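Local coordinates for protein aminotransferase, class IV (PDB 4TVI) that probably transfers the amino group of leucine, isoleucine or valine to 2-oxoglutarate, using pyridoxal 5'-phosphate as its cofactor, at residues 62-67 / 92-97; 122-127 / 145-150. All blocks are in the same frame, centred on the assembly; numbering follows the deposited sequence.

Contact 1. Residues 62-67 / 92-97; sequences SLVFDG and LGLEPT
Val64 and Leu92 meet through their branches: CG1 of Val64 lies 3.6 Å from CG of Leu92 and touches its CB and CD2 as well, the two side chains sliding past each other in opposite directions. In Val64 the chi1 of -61° sets CG1 opposite the carbonyl carbon and beside the backbone N, which carries this methyl to Leu92. The other methyl, CG2, is turned toward Leu94 and only grazes it, 4.4 Å from Leu94 CD1. Leu92 is rotated away from any staggered value (chi1 -103°), which lays its CB, CG and CD2 along Val64 CG1. In Leu94, CG stands anti to the carbonyl carbon and the chain runs on extended, bringing CD1 to 3.5 Å from the carbonyl oxygen of Ser62, while its CD2 stands 4.3 Å from Ser62 CB. The same Ser62 oxygen has Leu92 CG 4.0 Å away, so two leucines border one backbone carbonyl. Ser62 OG serves a different purpose, hydrogen-bonded to Gln56 and to the backbone N of Ala128. Across the two segments the contact is purely van der Waals and buries a modest 200 Å². Ser88 and Ala89 add to the packing on Val64, and Leu92 also rests on Pro186 of the second subunit. Between the two leucines the chain turns at Gly93, whose positive phi lets Leu94 N bond back to Ala89 O and Gly93 N to Arg90 O. This is a Schellman motif: it ends helix 78-91 and places a leucine before and after the turn against the start of strand 64-70 in the smaller sheet of a class IV aminotransferase.

Contact 2. Residues 122-127 / 145-150; sequences IRPMYW and FALCLE
Arg123 and Cys148 form a hydrogen-bonded antiparallel pair, as do Met125 and Ala146. Arg123 N to Cys148 O spans 2.9 Å, and the return bond from Cys148 N to Arg123 O is nearly straight. Met125 N to Ala146 O is short at 2.8 Å but bent, with 133° at the hydrogen. Strands 120-128 and 143-151 are thus neighbours in the five-stranded antiparallel sheet of this class IV aminotransferase, with helix 100-111 packed on the Tyr126 and Phe145 face. Apolar contacts on that face begin with Leu149 CD2, 3.5 Å from Ile122 CG2, and continue with Leu147 CD1 beside Ile122 and the Pro124 ring. Among the aromatic groups, Phe145 CD1 lies 3.5 Å over one face of the Tyr126 ring, toward its rim, with the planes at 55°. On the opposite face of the sheet the Trp127 ring presents its edge to Ala146 CB, 3.7 Å from CH2. Polar side-chain contacts there centre on Arg123, extended until it bends at chi3 (61°): NE makes a weak hydrogen bond to Met125 SD, and NH2 lies 3.6 Å from Cys148 SG and hydrogen-bonds to Ala53 O of the second subunit.

In the fold
Contacts 1 and 2 follow each other along the chain, the first closing before the second opens, and their centres are about 10 Å apart on the same side of the chain's centre. They share the five-stranded antiparallel sheet, where strand 64-70 is the neighbour of strand 120-128. Val64 N lies 2.8 Å from Tyr126 O, and Asp66 N 3.1 Å from Pro124 O, both probable hydrogen bonds. The loop 92-97 connects them a second time, with Thr97 OG1 3.3 Å from Tyr126 CE1. Contact 1 thus brings the loop that follows helix 78-91 against strand 64-70, and contact 2 extends the sheet inward. Both touch the second subunit, placing this sheet at the dimer interface.

Contact 1. Residues 62-67 / 92-97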
ATOM      1  N   SER A  62      -6.740  -0.949  -0.240  1.00 17.25           N
ATOM      2  CA  SER A  62      -7.395  -0.333  -1.393  1.00 17.42           C
ATOM      3  C   SER A  62      -7.738   1.161  -1.252  1.00 17.04           C
ATOM      4  O   SER A  62      -8.299   1.746  -2.175  1.00 19.96           O
ATOM      5  CB  SER A  62      -8.673  -1.108  -1.726  1.00 18.09           C
ATOM      6  OG  SER A  62      -9.584  -1.077  -0.636  1.00 21.18           O
ATOM      7  N   LEU A  63      -7.375   1.792  -0.138  1.00 16.03           N
ATOM      8  CA  LEU A  63      -7.795   3.180   0.095  1.00 16.06           C
ATOM      9  C   LEU A  63      -7.044   4.195  -0.772  1.00 15.19           C
ATOM     10  O   LEU A  63      -5.816   4.148  -0.899  1.00 15.04           O
ATOM     11  CB  LEU A  63      -7.636   3.562   1.572  1.00 15.70           C
ATOM     12  CG  LEU A  63      -8.221   4.926   1.996  1.00 16.66           C
ATOM     13  CD1 LEU A  63      -8.814   4.870   3.415  1.00 17.06           C
ATOM     14  CD2 LEU A  63      -7.182   6.040   1.914  1.00 17.10           C
ATOM     15  N   VAL A  64      -7.801   5.111  -1.366  1.00 14.10           N
ATOM     16  CA  VAL A  64      -7.229   6.243  -2.084  1.00 14.80           C
ATOM     17  C   VAL A  64      -7.608   7.529  -1.370  1.00 16.65           C
ATOM     18  O   VAL A  64      -8.567   7.555  -0.594  1.00 17.36           O
ATOM     19  CB  VAL A  64      -7.717   6.313  -3.535  1.00 15.34           C
ATOM     20  CG1 VAL A  64      -7.303   5.066  -4.281  1.00 15.17           C
ATOM     21  CG2 VAL A  64      -9.224   6.481  -3.576  1.00 15.21           C
ATOM     22  N   PHE A  65      -6.867   8.598  -1.640  1.00 12.36           N
ATOM     23  CA  PHE A  65      -7.123   9.869  -0.985  1.00 17.78           C
ATOM     24  C   PHE A  65      -6.713  11.031  -1.874  1.00 17.77           C
ATOM     25  O   PHE A  65      -6.015  10.846  -2.868  1.00 14.64           O
ATOM     26  CB  PHE A  65      -6.377   9.938   0.350  1.00 20.15           C
ATOM     27  CG  PHE A  65      -4.886  10.051   0.207  1.00 21.41           C
ATOM     28  CD1 PHE A  65      -4.110   8.925  -0.026  1.00 19.45           C
ATOM     29  CD2 PHE A  65      -4.258  11.285   0.305  1.00 21.56           C
ATOM     30  CE1 PHE A  65      -2.735   9.025  -0.156  1.00 17.41           C
ATOM     31  CE2 PHE A  65      -2.883  11.394   0.173  1.00 20.70           C
ATOM     32  CZ  PHE A  65      -2.119  10.263  -0.057  1.00 18.35           C
ATOM     33  N   ASP A  66      -7.148  12.233  -1.514  1.00 16.97           N
ATOM     34  CA  ASP A  66      -6.624  13.431  -2.150  1.00 16.25           C
ATOM     35  C   ASP A  66      -6.407  14.498  -1.089  1.00 18.12           C
ATOM     36  O   ASP A  66      -6.495  14.220   0.112  1.00 18.60           O
ATOM     37  CB  ASP A  66      -7.554  13.930  -3.254  1.00 15.95           C
ATOM     38  CG  ASP A  66      -6.790  14.499  -4.437  1.00 16.47           C
ATOM     39  OD1 ASP A  66      -6.238  15.612  -4.306  1.00 16.32           O
ATOM     40  OD2 ASP A  66      -6.733  13.826  -5.492  1.00 15.56           O
ATOM     41  N   GLY A  67      -6.077  15.707  -1.525  1.00 15.02           N
ATOM     42  CA  GLY A  67      -5.830  16.780  -0.587  1.00 12.87           C
ATOM     43  C   GLY A  67      -6.107  18.140  -1.182  1.00 16.73           C
ATOM     44  O   GLY A  67      -5.515  18.505  -2.196  1.00 15.09           O
ATOM     45  N   LEU A  92      -8.076   2.213  -8.654  1.00 19.58           N
ATOM     46  CA  LEU A  92      -7.866   1.169  -7.660  1.00 19.69           C
ATOM     47  C   LEU A  92      -9.000   0.141  -7.660  1.00 20.52           C
ATOM     48  O   LEU A  92      -9.109  -0.672  -6.741  1.00 18.83           O
ATOM     49  CB  LEU A  92      -7.706   1.784  -6.262  1.00 18.40           C
ATOM     50  CG  LEU A  92      -6.295   1.870  -5.663  1.00 20.17           C
ATOM     51  CD1 LEU A  92      -5.692   0.494  -5.493  1.00 19.46           C
ATOM     52  CD2 LEU A  92      -5.387   2.717  -6.518  1.00 22.69           C
ATOM     53  N   GLY A  93      -9.839   0.171  -8.690  1.00 21.19           N
ATOM     54  CA  GLY A  93     -10.904  -0.811  -8.813  1.00 21.42           C
ATOM     55  C   GLY A  93     -12.101  -0.529  -7.922  1.00 21.59           C
ATOM     56  O   GLY A  93     -12.922  -1.411  -7.655  1.00 21.87           O
ATOM     57  N   LEU A  94     -12.204   0.704  -7.446  1.00 19.70           N
ATOM     58  CA  LEU A  94     -13.346   1.101  -6.636  1.00 19.23           C
ATOM     59  C   LEU A  94     -14.400   1.750  -7.506  1.00 22.87           C
ATOM     60  O   LEU A  94     -14.132   2.113  -8.645  1.00 24.61           O
ATOM     61  CB  LEU A  94     -12.918   2.056  -5.525  1.00 17.52           C
ATOM     62  CG  LEU A  94     -11.755   1.570  -4.660  1.00 17.66           C
ATOM     63  CD1 LEU A  94     -11.369   2.627  -3.636  1.00 17.87           C
ATOM     64  CD2 LEU A  94     -12.124   0.263  -3.973  1.00 16.28           C
ATOM     65  N   GLU A  95     -15.606   1.885  -6.971  1.00 24.51           N
ATOM     66  CA  GLU A  95     -16.644   2.634  -7.662  1.00 22.59           C
ATOM     67  C   GLU A  95     -17.029   3.824  -6.802  1.00 21.62           C
ATOM     68  O   GLU A  95     -17.785   3.673  -5.841  1.00 20.94           O
ATOM     69  CB  GLU A  95     -17.861   1.757  -7.955  1.00 25.69           C
ATOM     70  CG  GLU A  95     -18.970   2.489  -8.686  1.00 34.32           C
ATOM     71  CD  GLU A  95     -18.563   2.929 -10.083  1.00 40.78           C
ATOM     72  OE1 GLU A  95     -17.704   2.257 -10.695  1.00 43.83           O
ATOM     73  OE2 GLU A  95     -19.100   3.950 -10.565  1.00 42.12           O
ATOM     74  N   PRO A  96     -16.495   5.013  -7.139  1.00 21.17           N
ATOM     75  CA  PRO A  96     -16.737   6.231  -6.358  1.00 21.16           C
ATOM     76  C   PRO A  96     -18.224   6.481  -6.151  1.00 20.72           C
ATOM     77  O   PRO A  96     -19.025   6.333  -7.072  1.00 24.52           O
ATOM     78  CB  PRO A  96     -16.082   7.341  -7.199  1.00 20.62           C
ATOM     79  CG  PRO A  96     -15.848   6.732  -8.556  1.00 19.99           C
ATOM     80  CD  PRO A  96     -15.633   5.272  -8.304  1.00 18.62           C
ATOM     81  N   THR A  97     -18.570   6.836  -4.921  1.00 20.25           N
ATOM     82  CA  THR A  97     -19.949   6.977  -4.483  1.00 20.94           C
ATOM     83  C   THR A  97     -20.492   8.394  -4.666  1.00 21.43           C
ATOM     84  O   THR A  97     -21.698   8.617  -4.563  1.00 20.77           O
ATOM     85  CB  THR A  97     -20.072   6.577  -3.011  1.00 22.73           C
ATOM     86  OG1 THR A  97     -19.122   7.331  -2.249  1.00 23.12           O
ATOM     87  CG2 THR A  97     -19.767   5.088  -2.839  1.00 22.99           C
TER

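Contact 2. Residues 122-127 / 145-150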
ATOM      1  N   ILE A 122      -8.067  19.483   3.666  1.00 15.91           N
ATOM      2  CA  ILE A 122      -9.212  18.709   3.191  1.00 17.75           C
ATOM      3  C   ILE A 122      -8.795  17.383   2.548  1.00 18.96           C
ATOM      4  O   ILE A 122      -8.157  17.384   1.494  1.00 22.20           O
ATOM      5  CB  ILE A 122     -10.023  19.524   2.159  1.00 17.04           C
ATOM      6  CG1 ILE A 122     -10.409  20.892   2.729  1.00 14.82           C
ATOM      7  CG2 ILE A 122     -11.249  18.749   1.696  1.00 14.01           C
ATOM      8  CD1 ILE A 122     -10.852  21.873   1.663  1.00 15.13           C
ATOM      9  N   ARG A 123      -9.145  16.258   3.168  1.00 15.94           N
ATOM     10  CA  ARG A 123      -8.760  14.953   2.627  1.00 14.32           C
ATOM     11  C   ARG A 123      -9.960  14.044   2.362  1.00 14.51           C
ATOM     12  O   ARG A 123     -10.502  13.435   3.285  1.00 16.96           O
ATOM     13  CB  ARG A 123      -7.777  14.233   3.562  1.00 16.07           C
ATOM     14  CG  ARG A 123      -7.316  12.861   3.017  1.00 13.77           C
ATOM     15  CD  ARG A 123      -6.262  12.191   3.902  1.00 13.70           C
ATOM     16  NE  ARG A 123      -6.761  11.925   5.249  1.00 16.00           N
ATOM     17  CZ  ARG A 123      -6.404  12.622   6.324  1.00 19.58           C
ATOM     18  NH1 ARG A 123      -5.540  13.619   6.203  1.00 20.46           N
ATOM     19  NH2 ARG A 123      -6.909  12.321   7.517  1.00 17.50           N
ATOM     20  N   PRO A 124     -10.386  13.955   1.092  1.00 14.41           N
ATOM     21  CA  PRO A 124     -11.378  12.962   0.665  1.00 15.13           C
ATOM     22  C   PRO A 124     -10.764  11.564   0.617  1.00 16.35           C
ATOM     23  O   PRO A 124      -9.596  11.440   0.251  1.00 17.29           O
ATOM     24  CB  PRO A 124     -11.769  13.426  -0.744  1.00 13.35           C
ATOM     25  CG  PRO A 124     -11.187  14.796  -0.898  1.00 14.88           C
ATOM     26  CD  PRO A 124      -9.994  14.843  -0.012  1.00 13.19           C
ATOM     27  N   MET A 125     -11.531  10.537   0.971  1.00 15.11           N
ATOM     28  CA  MET A 125     -11.010   9.171   0.976  1.00 15.29           C
ATOM     29  C   MET A 125     -12.045   8.151   0.493  1.00 17.56           C
ATOM     30  O   MET A 125     -13.206   8.191   0.897  1.00 20.87           O
ATOM     31  CB  MET A 125     -10.529   8.795   2.377  1.00 17.29           C
ATOM     32  CG  MET A 125      -9.285   9.542   2.835  1.00 16.35           C
ATOM     33  SD  MET A 125      -8.840   9.187   4.547  1.00 18.93           S
ATOM     34  CE  MET A 125     -10.256   9.867   5.410  1.00 19.75           C
ATOM     35  N   TYR A 126     -11.608   7.251  -0.380  1.00 15.99           N
ATOM     36  CA  TYR A 126     -12.416   6.130  -0.853  1.00 17.29           C
ATOM     37  C   TYR A 126     -11.698   4.824  -0.534  1.00 17.94           C
ATOM     38  O   TYR A 126     -10.470   4.775  -0.585  1.00 18.84           O
ATOM     39  CB  TYR A 126     -12.643   6.185  -2.360  1.00 19.05           C
ATOM     40  CG  TYR A 126     -13.676   7.156  -2.877  1.00 18.36           C
ATOM     41  CD1 TYR A 126     -15.014   7.046  -2.521  1.00 18.50           C
ATOM     42  CD2 TYR A 126     -13.318   8.137  -3.789  1.00 18.39           C
ATOM     43  CE1 TYR A 126     -15.963   7.923  -3.031  1.00 19.55           C
ATOM     44  CE2 TYR A 126     -14.252   9.008  -4.300  1.00 19.93           C
ATOM     45  CZ  TYR A 126     -15.574   8.902  -3.920  1.00 19.92           C
ATOM     46  OH  TYR A 126     -16.500   9.781  -4.442  1.00 21.16           O
ATOM     47  N   TRP A 127     -12.455   3.773  -0.237  1.00 15.48           N
ATOM     48  CA  TRP A 127     -11.877   2.459   0.034  1.00 15.47           C
ATOM     49  C   TRP A 127     -12.931   1.358  -0.097  1.00 14.61           C
ATOM     50  O   TRP A 127     -14.132   1.627  -0.061  1.00 16.77           O
ATOM     51  CB  TRP A 127     -11.256   2.425   1.429  1.00 13.90           C
ATOM     52  CG  TRP A 127     -12.281   2.458   2.531  1.00 18.27           C
ATOM     53  CD1 TRP A 127     -12.833   1.384   3.174  1.00 19.58           C
ATOM     54  CD2 TRP A 127     -12.884   3.625   3.107  1.00 17.48           C
ATOM     55  NE1 TRP A 127     -13.736   1.813   4.119  1.00 21.80           N
ATOM     56  CE2 TRP A 127     -13.789   3.184   4.096  1.00 18.83           C
ATOM     57  CE3 TRP A 127     -12.748   5.000   2.881  1.00 20.12           C
ATOM     58  CZ2 TRP A 127     -14.547   4.068   4.864  1.00 18.06           C
ATOM     59  CZ3 TRP A 127     -13.506   5.879   3.647  1.00 21.37           C
ATOM     60  CH2 TRP A 127     -14.395   5.408   4.625  1.00 18.76           C
ATOM     61  N   PHE A 145     -16.987   6.049   1.598  1.00 17.84           N
ATOM     62  CA  PHE A 145     -16.371   7.368   1.520  1.00 17.07           C
ATOM     63  C   PHE A 145     -16.239   8.026   2.885  1.00 18.53           C
ATOM     64  O   PHE A 145     -17.059   7.802   3.780  1.00 22.67           O
ATOM     65  CB  PHE A 145     -17.195   8.257   0.582  1.00 16.68           C
ATOM     66  CG  PHE A 145     -16.753   9.696   0.541  1.00 17.57           C
ATOM     67  CD1 PHE A 145     -15.704  10.090  -0.273  1.00 15.33           C
ATOM     68  CD2 PHE A 145     -17.414  10.661   1.286  1.00 18.57           C
ATOM     69  CE1 PHE A 145     -15.307  11.411  -0.327  1.00 15.66           C
ATOM     70  CE2 PHE A 145     -17.020  11.992   1.234  1.00 18.30           C
ATOM     71  CZ  PHE A 145     -15.967  12.366   0.429  1.00 17.47           C
ATOM     72  N   ALA A 146     -15.203   8.838   3.043  1.00 14.94           N
ATOM     73  CA  ALA A 146     -15.091   9.708   4.205  1.00 17.93           C
ATOM     74  C   ALA A 146     -14.333  10.968   3.818  1.00 18.65           C
ATOM     75  O   ALA A 146     -13.398  10.922   3.016  1.00 18.38           O
ATOM     76  CB  ALA A 146     -14.410   8.997   5.365  1.00 14.46           C
ATOM     77  N   LEU A 147     -14.759  12.098   4.371  1.00 17.75           N
ATOM     78  CA  LEU A 147     -14.119  13.380   4.103  1.00 18.53           C
ATOM     79  C   LEU A 147     -13.611  13.982   5.407  1.00 20.04           C
ATOM     80  O   LEU A 147     -14.397  14.402   6.256  1.00 22.57           O
ATOM     81  CB  LEU A 147     -15.098  14.333   3.419  1.00 18.07           C
ATOM     82  CG  LEU A 147     -14.580  15.726   3.061  1.00 18.30           C
ATOM     83  CD1 LEU A 147     -13.364  15.631   2.138  1.00 14.51           C
ATOM     84  CD2 LEU A 147     -15.689  16.535   2.418  1.00 17.94           C
ATOM     85  N   CYS A 148     -12.294  14.025   5.562  1.00 19.08           N
ATOM     86  CA  CYS A 148     -11.697  14.477   6.813  1.00 19.54           C
ATOM     87  C   CYS A 148     -11.131  15.888   6.690  1.00 19.56           C
ATOM     88  O   CYS A 148     -10.259  16.153   5.855  1.00 19.47           O
ATOM     89  CB  CYS A 148     -10.598  13.500   7.251  1.00 16.69           C
ATOM     90  SG  CYS A 148      -9.857  13.876   8.857  1.00 20.84           S
ATOM     91  N   LEU A 149     -11.639  16.786   7.528  1.00 18.48           N
ATOM     92  CA  LEU A 149     -11.174  18.166   7.564  1.00 20.21           C
ATOM     93  C   LEU A 149     -10.414  18.440   8.850  1.00 18.97           C
ATOM     94  O   LEU A 149     -10.940  18.231   9.948  1.00 16.79           O
ATOM     95  CB  LEU A 149     -12.342  19.149   7.442  1.00 21.54           C
ATOM     96  CG  LEU A 149     -13.326  18.944   6.291  1.00 24.17           C
ATOM     97  CD1 LEU A 149     -14.300  20.109   6.221  1.00 25.81           C
ATOM     98  CD2 LEU A 149     -12.610  18.744   4.970  1.00 23.97           C
ATOM     99  N   GLU A 150      -9.173  18.891   8.709  1.00 17.44           N
ATOM    100  CA  GLU A 150      -8.339  19.210   9.861  1.00 19.88           C
ATOM    101  C   GLU A 150      -7.896  20.669   9.850  1.00 21.23           C
ATOM    102  O   GLU A 150      -7.373  21.161   8.848  1.00 20.99           O
ATOM    103  CB  GLU A 150      -7.112  18.299   9.908  1.00 22.00           C
ATOM    104  CG  GLU A 150      -6.269  18.473  11.165  1.00 25.21           C
ATOM    105  CD  GLU A 150      -5.151  17.448  11.263  1.00 27.75           C
ATOM    106  OE1 GLU A 150      -4.969  16.673  10.297  1.00 27.06           O
ATOM    107  OE2 GLU A 150      -4.456  17.416  12.300  1.00 29.93           O
TER